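Local coordinates for putative lipoprotein (Bacteroides fragilis, PDB 3QNK) that is of unknown function but, as a SusD-like outer-membrane lipoprotein, probably binds glycans at the cell surface for import through a partner transporter, at residues N41-S46 and E451-D456; N141-R146 and R507-K512; E214-T219 and K233-I238; D301-I306 and R474-T479. One frame throughout, in Å; residues are numbered along the deposited sequence.

Interaction 1 of 4, residues N41-S46 and E451-D456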
loop_
_atom_site.group_PDB
_atom_site.type_symbol
_atom_site.label_atom_id
_atom_site.label_comp_id
_atom_site.label_asym_id
_atom_site.label_seq_id
_atom_site.Cartn_x
_atom_site.Cartn_y
_atom_site.Cartn_z
ATOM N N ASN B 41 13.842 -13.932 8.862
ATOM C CA ASN B 41 13.224 -14.297 10.125
ATOM C C ASN B 41 12.224 -15.439 9.906
ATOM O O ASN B 41 11.587 -15.915 10.867
ATOM C CB ASN B 41 12.546 -13.068 10.724
ATOM C CG ASN B 41 13.496 -12.089 11.320
ATOM O OD1 ASN B 41 14.231 -12.399 12.260
ATOM N ND2 ASN B 41 13.493 -10.871 10.799
ATOM N N ARG B 42 12.048 -15.846 8.620
ATOM C CA ARG B 42 11.174 -16.975 8.258
ATOM C C ARG B 42 12.067 -18.108 7.775
ATOM O O ARG B 42 11.621 -18.978 7.049
ATOM C CB ARG B 42 10.054 -16.582 7.254
ATOM C CG ARG B 42 9.149 -15.524 7.872
ATOM C CD ARG B 42 7.879 -15.241 7.153
ATOM N NE ARG B 42 8.045 -14.186 6.166
ATOM C CZ ARG B 42 7.388 -13.026 6.144
ATOM N NH1 ARG B 42 6.460 -12.760 7.052
ATOM N NH2 ARG B 42 7.637 -12.135 5.193
ATOM N N SER B 43 13.327 -18.111 8.240
ATOM C CA SER B 43 14.376 -19.077 7.904
ATOM C C SER B 43 15.133 -19.518 9.164
ATOM O O SER B 43 15.096 -18.837 10.193
ATOM C CB SER B 43 15.357 -18.481 6.886
ATOM O OG SER B 43 16.399 -17.767 7.522
ATOM N N ASP B 44 15.890 -20.615 9.052
ATOM C CA ASP B 44 16.638 -21.179 10.180
ATOM C C ASP B 44 17.841 -20.294 10.621
ATOM O O ASP B 44 18.526 -20.663 11.579
ATOM C CB ASP B 44 17.098 -22.598 9.842
ATOM C CG ASP B 44 18.016 -22.730 8.647
ATOM O OD1 ASP B 44 17.950 -21.849 7.736
ATOM O OD2 ASP B 44 18.763 -23.740 8.587
ATOM N N ASN B 45 18.060 -19.115 9.967
ATOM C CA ASN B 45 19.150 -18.205 10.337
ATOM C C ASN B 45 18.769 -17.247 11.449
ATOM O O ASN B 45 19.662 -16.693 12.106
ATOM C CB ASN B 45 19.616 -17.384 9.142
ATOM C CG ASN B 45 20.544 -18.124 8.233
ATOM O OD1 ASN B 45 20.910 -19.279 8.468
ATOM N ND2 ASN B 45 20.930 -17.476 7.169
ATOM N N SER B 46 17.449 -16.997 11.635
ATOM C CA SER B 46 17.029 -16.001 12.598
ATOM C C SER B 46 15.694 -16.289 13.239
ATOM O O SER B 46 14.788 -16.796 12.580
ATOM C CB SER B 46 16.958 -14.629 11.917
ATOM O OG SER B 46 16.561 -13.594 12.803
ATOM N N GLU B 451 19.207 -11.731 2.779
ATOM C CA GLU B 451 17.907 -12.090 2.205
ATOM C C GLU B 451 17.999 -13.238 1.172
ATOM O O GLU B 451 17.272 -13.219 0.169
ATOM C CB GLU B 451 17.209 -10.844 1.589
ATOM C CG GLU B 451 15.714 -10.818 1.869
ATOM C CD GLU B 451 14.862 -9.727 1.233
ATOM O OE1 GLU B 451 15.316 -8.551 1.174
ATOM O OE2 GLU B 451 13.703 -10.050 0.862
ATOM N N GLN B 452 18.828 -14.268 1.438
ATOM C CA GLN B 452 18.934 -15.388 0.490
ATOM C C GLN B 452 18.528 -16.728 1.072
ATOM O O GLN B 452 18.003 -17.555 0.352
ATOM C CB GLN B 452 20.372 -15.501 -0.034
ATOM C CG GLN B 452 20.746 -14.508 -1.119
ATOM C CD GLN B 452 21.550 -15.158 -2.202
ATOM O OE1 GLN B 452 21.216 -16.246 -2.743
ATOM N NE2 GLN B 452 22.565 -14.437 -2.610
ATOM N N ARG B 453 18.774 -16.953 2.366
ATOM C CA ARG B 453 18.528 -18.219 3.043
ATOM C C ARG B 453 17.138 -18.773 2.786
ATOM O O ARG B 453 16.983 -19.977 2.547
ATOM C CB ARG B 453 18.762 -18.076 4.557
ATOM C CG ARG B 453 18.676 -19.384 5.350
ATOM C CD ARG B 453 19.597 -20.416 4.765
ATOM N NE ARG B 453 19.526 -21.655 5.510
ATOM C CZ ARG B 453 20.268 -22.713 5.244
ATOM N NH1 ARG B 453 21.130 -22.692 4.233
ATOM N NH2 ARG B 453 20.172 -23.796 5.994
ATOM N N PHE B 454 16.134 -17.918 2.842
ATOM C CA PHE B 454 14.763 -18.343 2.692
ATOM C C PHE B 454 14.565 -18.955 1.292
ATOM O O PHE B 454 13.916 -19.985 1.163
ATOM C CB PHE B 454 13.848 -17.127 2.957
ATOM C CG PHE B 454 12.396 -17.359 2.664
ATOM C CD1 PHE B 454 11.928 -17.380 1.345
ATOM C CD2 PHE B 454 11.502 -17.606 3.689
ATOM C CE1 PHE B 454 10.601 -17.653 1.075
ATOM C CE2 PHE B 454 10.185 -17.947 3.414
ATOM C CZ PHE B 454 9.742 -17.967 2.117
ATOM N N TYR B 455 15.138 -18.338 0.252
ATOM C CA TYR B 455 15.027 -18.799 -1.132
ATOM C C TYR B 455 15.984 -19.948 -1.407
ATOM O O TYR B 455 15.695 -20.775 -2.269
ATOM C CB TYR B 455 15.241 -17.632 -2.095
ATOM C CG TYR B 455 14.305 -16.476 -1.809
ATOM C CD1 TYR B 455 12.948 -16.546 -2.143
ATOM C CD2 TYR B 455 14.770 -15.320 -1.189
ATOM C CE1 TYR B 455 12.072 -15.503 -1.836
ATOM C CE2 TYR B 455 13.913 -14.261 -0.895
ATOM C CZ TYR B 455 12.564 -14.358 -1.217
ATOM O OH TYR B 455 11.761 -13.288 -0.943
ATOM N N ASP B 456 17.076 -20.055 -0.640
ATOM C CA ASP B 456 17.981 -21.189 -0.770
ATOM C C ASP B 456 17.284 -22.475 -0.232
ATOM O O ASP B 456 17.242 -23.489 -0.926
ATOM C CB ASP B 456 19.289 -20.904 -0.046
ATOM C CG ASP B 456 20.226 -19.938 -0.777
ATOM O OD1 ASP B 456 20.023 -19.706 -2.006
ATOM O OD2 ASP B 456 21.179 -19.440 -0.135
#

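Interaction 2 of 4, residues N141-R146 and R507-K512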
loop_
_atom_site.group_PDB
_atom_site.type_symbol
_atom_site.label_atom_id
_atom_site.label_comp_id
_atom_site.label_asym_id
_atom_site.label_seq_id
_atom_site.Cartn_x
_atom_site.Cartn_y
_atom_site.Cartn_z
ATOM N N ASN B 141 -8.553 -7.166 -22.136
ATOM C CA ASN B 141 -9.265 -8.135 -21.323
ATOM C C ASN B 141 -8.426 -8.335 -20.084
ATOM O O ASN B 141 -7.237 -8.649 -20.192
ATOM C CB ASN B 141 -9.488 -9.425 -22.084
ATOM C CG ASN B 141 -9.834 -10.591 -21.212
ATOM O OD1 ASN B 141 -10.657 -10.494 -20.290
ATOM N ND2 ASN B 141 -9.168 -11.710 -21.475
ATOM N N TRP B 142 -9.009 -8.124 -18.917
ATOM C CA TRP B 142 -8.225 -8.204 -17.696
ATOM C C TRP B 142 -8.244 -9.570 -17.046
ATOM O O TRP B 142 -7.474 -9.788 -16.111
ATOM C CB TRP B 142 -8.687 -7.143 -16.722
ATOM C CG TRP B 142 -8.328 -5.754 -17.172
ATOM C CD1 TRP B 142 -8.881 -5.054 -18.212
ATOM C CD2 TRP B 142 -7.363 -4.882 -16.564
ATOM N NE1 TRP B 142 -8.297 -3.812 -18.308
ATOM C CE2 TRP B 142 -7.381 -3.669 -17.291
ATOM C CE3 TRP B 142 -6.513 -4.997 -15.441
ATOM C CZ2 TRP B 142 -6.589 -2.573 -16.929
ATOM C CZ3 TRP B 142 -5.651 -3.952 -15.143
ATOM C CH2 TRP B 142 -5.691 -2.756 -15.876
ATOM N N GLU B 143 -9.059 -10.509 -17.552
ATOM C CA GLU B 143 -9.031 -11.854 -17.010
ATOM C C GLU B 143 -7.872 -12.573 -17.711
ATOM O O GLU B 143 -8.015 -13.168 -18.780
ATOM C CB GLU B 143 -10.386 -12.570 -17.111
ATOM C CG GLU B 143 -11.449 -11.986 -16.182
ATOM C CD GLU B 143 -12.170 -12.923 -15.226
ATOM O OE1 GLU B 143 -12.297 -14.128 -15.546
ATOM O OE2 GLU B 143 -12.670 -12.433 -14.183
ATOM N N ILE B 144 -6.690 -12.382 -17.142
ATOM C CA ILE B 144 -5.450 -12.938 -17.635
ATOM C C ILE B 144 -4.955 -13.979 -16.633
ATOM O O ILE B 144 -4.769 -13.650 -15.458
ATOM C CB ILE B 144 -4.379 -11.847 -17.899
ATOM C CG1 ILE B 144 -4.913 -10.736 -18.796
ATOM C CG2 ILE B 144 -3.107 -12.459 -18.482
ATOM C CD1 ILE B 144 -4.317 -9.419 -18.539
ATOM N N PRO B 145 -4.743 -15.247 -17.079
ATOM C CA PRO B 145 -4.244 -16.262 -16.150
ATOM C C PRO B 145 -2.767 -16.086 -15.863
ATOM O O PRO B 145 -2.052 -15.404 -16.590
ATOM C CB PRO B 145 -4.490 -17.567 -16.914
ATOM C CG PRO B 145 -4.423 -17.202 -18.331
ATOM C CD PRO B 145 -4.939 -15.808 -18.438
ATOM N N ARG B 146 -2.305 -16.746 -14.821
ATOM C CA ARG B 146 -0.891 -16.791 -14.490
ATOM C C ARG B 146 -0.166 -17.612 -15.553
ATOM O O ARG B 146 -0.705 -18.590 -16.048
ATOM C CB ARG B 146 -0.693 -17.431 -13.117
ATOM C CG ARG B 146 -1.261 -16.644 -11.960
ATOM C CD ARG B 146 -1.345 -17.492 -10.721
ATOM N NE ARG B 146 -0.019 -17.885 -10.243
ATOM C CZ ARG B 146 0.204 -18.845 -9.355
ATOM N NH1 ARG B 146 -0.805 -19.510 -8.822
ATOM N NH2 ARG B 146 1.444 -19.140 -8.988
ATOM N N ARG B 507 -11.480 -12.430 -7.590
ATOM C CA ARG B 507 -11.639 -11.359 -8.585
ATOM C C ARG B 507 -11.671 -11.897 -10.027
ATOM O O ARG B 507 -12.372 -11.337 -10.872
ATOM C CB ARG B 507 -10.434 -10.404 -8.441
ATOM C CG ARG B 507 -10.638 -9.005 -8.911
ATOM C CD ARG B 507 -9.812 -8.041 -8.087
ATOM N NE ARG B 507 -8.449 -7.871 -8.602
ATOM C CZ ARG B 507 -7.722 -6.767 -8.434
ATOM N NH1 ARG B 507 -8.228 -5.719 -7.792
ATOM N NH2 ARG B 507 -6.493 -6.693 -8.932
ATOM N N SER B 508 -10.890 -12.965 -10.294
ATOM C CA SER B 508 -10.698 -13.560 -11.610
ATOM C C SER B 508 -11.006 -15.056 -11.648
ATOM O O SER B 508 -10.530 -15.822 -10.801
ATOM C CB SER B 508 -9.256 -13.329 -12.046
ATOM O OG SER B 508 -9.061 -13.445 -13.445
ATOM N N SER B 509 -11.764 -15.484 -12.676
ATOM C CA SER B 509 -12.087 -16.908 -12.847
ATOM C C SER B 509 -10.856 -17.695 -13.254
ATOM O O SER B 509 -10.659 -18.818 -12.775
ATOM C CB SER B 509 -13.165 -17.109 -13.905
ATOM O OG SER B 509 -14.085 -16.030 -13.959
ATOM N N VAL B 510 -10.001 -17.071 -14.100
ATOM C CA VAL B 510 -8.810 -17.669 -14.695
ATOM C C VAL B 510 -7.605 -17.694 -13.739
ATOM O O VAL B 510 -6.678 -18.485 -13.946
ATOM C CB VAL B 510 -8.461 -16.989 -16.037
ATOM C CG1 VAL B 510 -9.640 -17.046 -16.986
ATOM C CG2 VAL B 510 -8.017 -15.549 -15.841
ATOM N N LEU B 511 -7.620 -16.850 -12.708
ATOM C CA LEU B 511 -6.529 -16.790 -11.744
ATOM C C LEU B 511 -6.653 -17.944 -10.745
ATOM O O LEU B 511 -7.659 -18.065 -10.031
ATOM C CB LEU B 511 -6.502 -15.427 -11.042
ATOM C CG LEU B 511 -5.162 -14.990 -10.492
ATOM C CD1 LEU B 511 -4.169 -14.777 -11.583
ATOM C CD2 LEU B 511 -5.309 -13.735 -9.677
ATOM N N LYS B 512 -5.639 -18.830 -10.766
ATOM C CA LYS B 512 -5.547 -20.042 -9.958
ATOM C C LYS B 512 -4.548 -19.882 -8.805
ATOM O O LYS B 512 -3.496 -19.262 -8.947
ATOM C CB LYS B 512 -5.165 -21.243 -10.820
ATOM C CG LYS B 512 -6.273 -21.650 -11.791
ATOM C CD LYS B 512 -5.990 -22.997 -12.502
ATOM C CE LYS B 512 -4.669 -23.130 -13.245
ATOM N NZ LYS B 512 -4.724 -24.209 -14.274
#

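Interaction 3 of 4, residues E214-T219 and K233-I238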
loop_
_atom_site.group_PDB
_atom_site.type_symbol
_atom_site.label_atom_id
_atom_site.label_comp_id
_atom_site.label_asym_id
_atom_site.label_seq_id
_atom_site.Cartn_x
_atom_site.Cartn_y
_atom_site.Cartn_z
ATOM N N GLU B 214 36.480 -7.498 -8.132
ATOM C CA GLU B 214 37.510 -8.107 -7.292
ATOM C C GLU B 214 36.966 -8.308 -5.880
ATOM O O GLU B 214 36.267 -7.429 -5.371
ATOM C CB GLU B 214 38.762 -7.209 -7.284
ATOM C CG GLU B 214 40.064 -7.880 -6.879
ATOM C CD GLU B 214 41.175 -6.885 -6.598
ATOM O OE1 GLU B 214 41.506 -6.082 -7.508
ATOM O OE2 GLU B 214 41.676 -6.875 -5.448
ATOM N N LEU B 215 37.243 -9.472 -5.258
ATOM C CA LEU B 215 36.791 -9.754 -3.885
ATOM C C LEU B 215 37.612 -8.950 -2.890
ATOM O O LEU B 215 38.842 -8.927 -2.992
ATOM C CB LEU B 215 36.882 -11.244 -3.523
ATOM C CG LEU B 215 35.952 -12.220 -4.238
ATOM C CD1 LEU B 215 36.290 -13.640 -3.881
ATOM C CD2 LEU B 215 34.504 -11.973 -3.895
ATOM N N VAL B 216 36.937 -8.240 -1.963
ATOM C CA VAL B 216 37.598 -7.453 -0.905
ATOM C C VAL B 216 38.317 -8.459 0.004
ATOM O O VAL B 216 37.774 -9.541 0.272
ATOM C CB VAL B 216 36.536 -6.614 -0.130
ATOM C CG1 VAL B 216 37.019 -6.132 1.237
ATOM C CG2 VAL B 216 35.992 -5.469 -0.960
ATOM N N ASP B 217 39.527 -8.128 0.458
ATOM C CA ASP B 217 40.266 -8.984 1.391
ATOM C C ASP B 217 39.455 -9.100 2.706
ATOM O O ASP B 217 39.070 -8.086 3.274
ATOM C CB ASP B 217 41.678 -8.396 1.641
ATOM C CG ASP B 217 42.590 -9.119 2.622
ATOM O OD1 ASP B 217 42.221 -10.216 3.088
ATOM O OD2 ASP B 217 43.700 -8.600 2.889
ATOM N N GLY B 218 39.171 -10.323 3.129
ATOM C CA GLY B 218 38.426 -10.560 4.351
ATOM C C GLY B 218 39.153 -11.409 5.369
ATOM O O GLY B 218 38.515 -12.141 6.127
ATOM N N THR B 219 40.475 -11.295 5.428
ATOM C CA THR B 219 41.299 -12.105 6.327
ATOM C C THR B 219 41.175 -11.680 7.791
ATOM O O THR B 219 41.630 -12.412 8.674
ATOM C CB THR B 219 42.747 -12.136 5.854
ATOM O OG1 THR B 219 43.176 -10.806 5.552
ATOM C CG2 THR B 219 42.926 -13.061 4.645
ATOM N N LYS B 233 31.964 2.388 -0.021
ATOM C CA LYS B 233 30.880 2.206 -0.996
ATOM C C LYS B 233 31.410 2.043 -2.445
ATOM O O LYS B 233 30.653 1.584 -3.307
ATOM C CB LYS B 233 29.889 3.389 -0.916
ATOM N N ASP B 234 32.712 2.347 -2.686
ATOM C CA ASP B 234 33.393 2.276 -3.988
ATOM C C ASP B 234 34.302 1.038 -4.181
ATOM O O ASP B 234 35.122 1.036 -5.098
ATOM C CB ASP B 234 34.239 3.548 -4.202
ATOM C CG ASP B 234 33.391 4.801 -4.278
ATOM O OD1 ASP B 234 32.547 4.898 -5.210
ATOM O OD2 ASP B 234 33.533 5.669 -3.388
ATOM N N ASN B 235 34.148 -0.007 -3.357
ATOM C CA ASN B 235 34.979 -1.205 -3.457
ATOM C C ASN B 235 34.609 -2.021 -4.717
ATOM O O ASN B 235 33.497 -1.890 -5.239
ATOM C CB ASN B 235 34.902 -2.045 -2.165
ATOM C CG ASN B 235 33.592 -2.758 -1.919
ATOM O OD1 ASN B 235 33.202 -3.671 -2.664
ATOM N ND2 ASN B 235 32.920 -2.420 -0.815
ATOM N N LYS B 236 35.551 -2.865 -5.190
ATOM C CA LYS B 236 35.418 -3.665 -6.412
ATOM C C LYS B 236 34.573 -4.945 -6.256
ATOM O O LYS B 236 34.434 -5.692 -7.238
ATOM C CB LYS B 236 36.802 -4.028 -6.963
ATOM C CG LYS B 236 37.576 -2.872 -7.580
ATOM C CD LYS B 236 38.894 -3.391 -8.134
ATOM C CE LYS B 236 40.041 -2.398 -8.187
ATOM N NZ LYS B 236 41.341 -3.106 -8.407
ATOM N N GLU B 237 34.011 -5.204 -5.057
ATOM C CA GLU B 237 33.163 -6.375 -4.830
ATOM C C GLU B 237 31.678 -6.063 -5.117
ATOM O O GLU B 237 30.929 -6.954 -5.520
ATOM C CB GLU B 237 33.329 -6.886 -3.398
ATOM C CG GLU B 237 32.417 -8.060 -3.045
ATOM C CD GLU B 237 33.011 -9.125 -2.159
ATOM O OE1 GLU B 237 34.196 -9.003 -1.767
ATOM O OE2 GLU B 237 32.285 -10.097 -1.866
ATOM N N ILE B 238 31.254 -4.815 -4.889
ATOM C CA ILE B 238 29.881 -4.387 -5.116
ATOM C C ILE B 238 29.559 -4.443 -6.618
ATOM O O ILE B 238 30.285 -3.870 -7.416
ATOM C CB ILE B 238 29.625 -2.975 -4.515
ATOM C CG1 ILE B 238 29.806 -2.973 -2.979
ATOM C CG2 ILE B 238 28.231 -2.488 -4.883
ATOM C CD1 ILE B 238 29.988 -1.598 -2.352
#

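Interaction 4 of 4, residues D301-I306 and R474-T479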
loop_
_atom_site.group_PDB
_atom_site.type_symbol
_atom_site.label_atom_id
_atom_site.label_comp_id
_atom_site.label_asym_id
_atom_site.label_seq_id
_atom_site.Cartn_x
_atom_site.Cartn_y
_atom_site.Cartn_z
ATOM N N ASP B 301 19.525 -28.167 30.895
ATOM C CA ASP B 301 20.023 -28.052 32.265
ATOM C C ASP B 301 21.552 -27.914 32.286
ATOM O O ASP B 301 22.102 -27.632 33.333
ATOM C CB ASP B 301 19.556 -29.232 33.140
ATOM C CG ASP B 301 19.838 -30.640 32.657
ATOM O OD1 ASP B 301 19.852 -30.860 31.418
ATOM O OD2 ASP B 301 19.871 -31.560 33.512
ATOM N N GLN B 302 22.227 -28.041 31.139
ATOM C CA GLN B 302 23.686 -27.957 31.039
ATOM C C GLN B 302 24.172 -26.539 31.100
ATOM O O GLN B 302 23.710 -25.713 30.305
ATOM C CB GLN B 302 24.188 -28.600 29.742
ATOM C CG GLN B 302 25.704 -28.594 29.706
ATOM C CD GLN B 302 26.381 -29.702 28.953
ATOM O OE1 GLN B 302 25.853 -30.325 27.998
ATOM N NE2 GLN B 302 27.625 -29.899 29.340
ATOM N N VAL B 303 25.153 -26.262 31.987
ATOM C CA VAL B 303 25.704 -24.920 32.087
ATOM C C VAL B 303 27.115 -24.908 31.500
ATOM O O VAL B 303 27.940 -25.769 31.824
ATOM C CB VAL B 303 25.664 -24.390 33.532
ATOM C CG1 VAL B 303 26.222 -22.974 33.618
ATOM C CG2 VAL B 303 24.241 -24.427 34.101
ATOM N N PHE B 304 27.367 -23.948 30.608
ATOM C CA PHE B 304 28.657 -23.737 29.998
ATOM C C PHE B 304 29.277 -22.443 30.448
ATOM O O PHE B 304 28.560 -21.496 30.741
ATOM C CB PHE B 304 28.545 -23.704 28.492
ATOM C CG PHE B 304 27.835 -24.896 27.923
ATOM C CD1 PHE B 304 28.547 -26.052 27.581
ATOM C CD2 PHE B 304 26.457 -24.866 27.702
ATOM C CE1 PHE B 304 27.890 -27.152 27.031
ATOM C CE2 PHE B 304 25.811 -25.950 27.127
ATOM C CZ PHE B 304 26.527 -27.084 26.787
ATOM N N ASP B 305 30.618 -22.396 30.490
ATOM C CA ASP B 305 31.379 -21.199 30.804
ATOM C C ASP B 305 32.022 -20.737 29.524
ATOM O O ASP B 305 32.771 -21.489 28.899
ATOM C CB ASP B 305 32.422 -21.455 31.896
ATOM C CG ASP B 305 33.074 -20.192 32.430
ATOM O OD1 ASP B 305 33.848 -19.550 31.669
ATOM O OD2 ASP B 305 32.824 -19.850 33.618
ATOM N N ILE B 306 31.718 -19.502 29.127
ATOM C CA ILE B 306 32.173 -18.854 27.898
ATOM C C ILE B 306 33.712 -18.931 27.739
ATOM O O ILE B 306 34.220 -18.890 26.626
ATOM C CB ILE B 306 31.638 -17.391 27.924
ATOM C CG1 ILE B 306 31.229 -16.933 26.552
ATOM C CG2 ILE B 306 32.537 -16.372 28.661
ATOM C CD1 ILE B 306 30.522 -15.562 26.554
ATOM N N ARG B 474 21.082 -18.285 26.786
ATOM C CA ARG B 474 20.584 -17.485 27.892
ATOM C C ARG B 474 21.670 -17.485 28.937
ATOM O O ARG B 474 22.149 -18.561 29.288
ATOM C CB ARG B 474 19.293 -18.125 28.399
ATOM C CG ARG B 474 18.667 -17.518 29.600
ATOM C CD ARG B 474 17.430 -18.328 29.951
ATOM N NE ARG B 474 17.680 -19.211 31.093
ATOM C CZ ARG B 474 17.135 -20.410 31.265
ATOM N NH1 ARG B 474 16.283 -20.898 30.370
ATOM N NH2 ARG B 474 17.424 -21.124 32.338
ATOM N N PHE B 475 22.103 -16.305 29.399
ATOM C CA PHE B 475 23.165 -16.207 30.406
ATOM C C PHE B 475 22.597 -16.221 31.820
ATOM O O PHE B 475 21.623 -15.532 32.148
ATOM C CB PHE B 475 24.066 -14.998 30.177
ATOM C CG PHE B 475 25.095 -15.307 29.102
ATOM C CD1 PHE B 475 24.725 -15.384 27.755
ATOM C CD2 PHE B 475 26.432 -15.522 29.434
ATOM C CE1 PHE B 475 25.659 -15.712 26.774
ATOM C CE2 PHE B 475 27.363 -15.846 28.444
ATOM C CZ PHE B 475 26.967 -15.952 27.128
ATOM N N VAL B 476 23.196 -17.080 32.639
ATOM C CA VAL B 476 22.825 -17.308 34.044
ATOM C C VAL B 476 23.849 -16.604 34.971
ATOM O O VAL B 476 23.618 -16.487 36.174
ATOM C CB VAL B 476 22.645 -18.817 34.374
ATOM C CG1 VAL B 476 21.523 -19.421 33.536
ATOM C CG2 VAL B 476 23.939 -19.602 34.190
ATOM N N SER B 477 24.951 -16.101 34.392
ATOM C CA SER B 477 25.986 -15.370 35.113
ATOM C C SER B 477 26.734 -14.524 34.101
ATOM O O SER B 477 26.505 -14.726 32.915
ATOM C CB SER B 477 26.913 -16.337 35.854
ATOM O OG SER B 477 27.969 -16.767 35.015
ATOM N N PRO B 478 27.663 -13.617 34.490
ATOM C CA PRO B 478 28.412 -12.849 33.472
ATOM C C PRO B 478 29.266 -13.712 32.545
ATOM O O PRO B 478 29.673 -13.241 31.487
ATOM C CB PRO B 478 29.336 -11.956 34.313
ATOM C CG PRO B 478 28.698 -11.859 35.592
ATOM C CD PRO B 478 28.066 -13.197 35.847
ATOM N N THR B 479 29.533 -14.965 32.941
ATOM C CA THR B 479 30.433 -15.871 32.232
ATOM C C THR B 479 29.735 -17.178 31.753
ATOM O O THR B 479 30.258 -17.841 30.861
ATOM C CB THR B 479 31.621 -16.145 33.184
ATOM O OG1 THR B 479 32.671 -16.803 32.498
ATOM C CG2 THR B 479 31.230 -16.926 34.433
#

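Interaction 1 of 4, residues N41-S46 and E451-D456
Asp44 and Arg453 meet side-on, with the carboxylate and guanidinium planes only 12° apart. Asp44 OD1 accepts a hydrogen bond from Arg453 NE at 2.7 Å, in a nearly straight bond. Arg453 NH2 reaches Asp44 OD2 at 3.0 Å. Both oxygens use their syn lone pairs, so two nitrogens grip two oxygens in a bidentate salt bridge. The arginine leaves the first turn of helix 453-460 with CG anti to the backbone N (chi1 -174°). A bend at chi2 then carries the guanidinium alongside the carboxylate. Asn45 crosses the aliphatic part of this arginine at about a right angle, its ND2 3.4 Å from Arg453 CB. The amide itself is held from outside, OD1 by Arg444 and ND2 by Glu40. Ser43 OG packs on Arg453 CG at 3.5 Å. The same OG accepts from Asn45 N, an ST turn, and bonds to Glu40 O. At the other end Arg42 O lies at the edge of the Phe454 ring, 3.6 Å from CD2. The contact joins the loop after helix 17-29 to the start of helix 453-460, near the centre of the chain. The residues are buried, and the two-point grip probably offsets their charges while limiting the rotation of both groups.

Interaction 2 of 4, residues N141-R146 and R507-K512
Glu143 reaches across to Ser509 with one carboxylate oxygen. Ser509 OG donates to Glu143 OE1 at 3.1 Å, on the syn lone pair. Ser509 N donates to the same OE1 at 3.2 Å, from above the carboxylate plane. The chain of Glu143 is bent at chi2 (-126°), which turns its carboxylate toward the serines. Glu143 OE2 lies 3.4 Å from Ser508 CA. Just before it, Asn141 OD1 accepts from Glu143 N in an Asx turn, and Glu143 is the centre of an inverse gamma turn. The Ile144 side chain packs on Ile130 and Leu136, while its backbone carries part of the contact. Val510 CG2 lies against this backbone, 3.5 Å from Glu143 C and equally close to Pro145 N. The Pro145 ring adds its CD, 4.0 Å from Val510 CG2. Arg146 then crosses Leu511 at about a right angle, with CG 3.5 Å from Leu511 CD1. Its NH1 donates to Lys512 O at 2.7 Å, and that oxygen lies in the guanidinium plane. Gly128 O and Asn514 OD1 take bonds from NE and NH2. Tyr250 of the second subunit packs on Glu143 and Ser508. The contact thus ties the loop before helix 149-166 to the C-terminal tail at the surface. A polar grip stands at each end of an apolar middle, and the three-way bonding of Arg146 holds its guanidinium in a set orientation.

Interaction 3 of 4, residues E214-T219 and K233-I238
Two loops flanking helix 221-225 close on each other here, and a buried glutamate serves as the polar link. Glu237 OE1 accepts from Val216 N at 2.9 Å, met nearly end-on to its C-O bond. Arg421 NH1 forms a salt bridge to the same OE1 and also bonds to Val216 O, so one arginine ties both sides. Leu215 CD2 packs on this carboxylate, 3.5 Å from Glu237 OE2, and its side chain also touches helix 391-405. Nearer the surface, Glu214 N donates to Lys236 O at 2.9 Å. Their extended side chains run on to a salt bridge, Lys236 NZ to Glu214 OE1 at 3.1 Å, with the amine 34° out of the carboxylate plane. Val216 CG2 rests against Asn235 CG at 3.7 Å. Asn235 OD1 is turned back onto its own chain (chi1 71°) and takes Glu237 N and Ile238 N. This double acceptance is an Asx turn combined with an Asx motif, leading into strand 238-244.

Interaction 4 of 4, residues D301-I306 and R474-T479
Ile306 N donates to Thr479 O at 2.8 Å. The hydroxyl of the same threonine approaches the two oxygens of Asp305 obliquely, off the carboxylate plane. Thr479 OG1 is 3.1 Å from Asp305 OD1 and 3.2 Å from Asp305 OD2; both bonds are weak. Asp305 OD1 has a stronger partner in Asn307 N. The Ile306 side chain crosses Phe475 at about a right angle. Ile306 CD1 meets the ring at its edge, 3.6 Å from Phe475 CZ. Farther along, Val303 CG1 meets Val476 CG2 at 4.1 Å. These contacts lie at one end of a three-stranded antiparallel sheet. Strand 480-488 is its middle strand, between 304-305 and 469-475, and residues 476-479 form the turn joining two of them. In that turn Ser477 OG accepts from Thr479 N at 3.2 Å, an ST turn, and also bonds to Glu480 OE1. His326 stacks on the Phe475 ring, and Phe481 also meets it. The torsion of Phe475 (chi1 -81°) sets CG anti to the carbonyl carbon and brings the ring rim to the isoleucine. His326 NE2 also bonds to Pro478 O.

From the N terminus, residues 41-46 open the first long loop, which interaction 1 closes at helix 453-460. Residues 141-146 open a second, closed by interaction 2 close to the C terminus. These two loops cross, and each joins the N-terminal part of the chain to its last third. Interaction 3 is the local one: it closes a short loop around helix 221-225 and lies within both long loops. Interaction 4 starts after interaction 3 has closed. It ties strand 304-305 and Ile306 to the end of strand 469-475 and the turn that follows, lying within the span of interaction 2 but crossing interaction 1. Interactions 2 and 4 lie on opposite sides of the chain's centre, with centres about 57 Å apart.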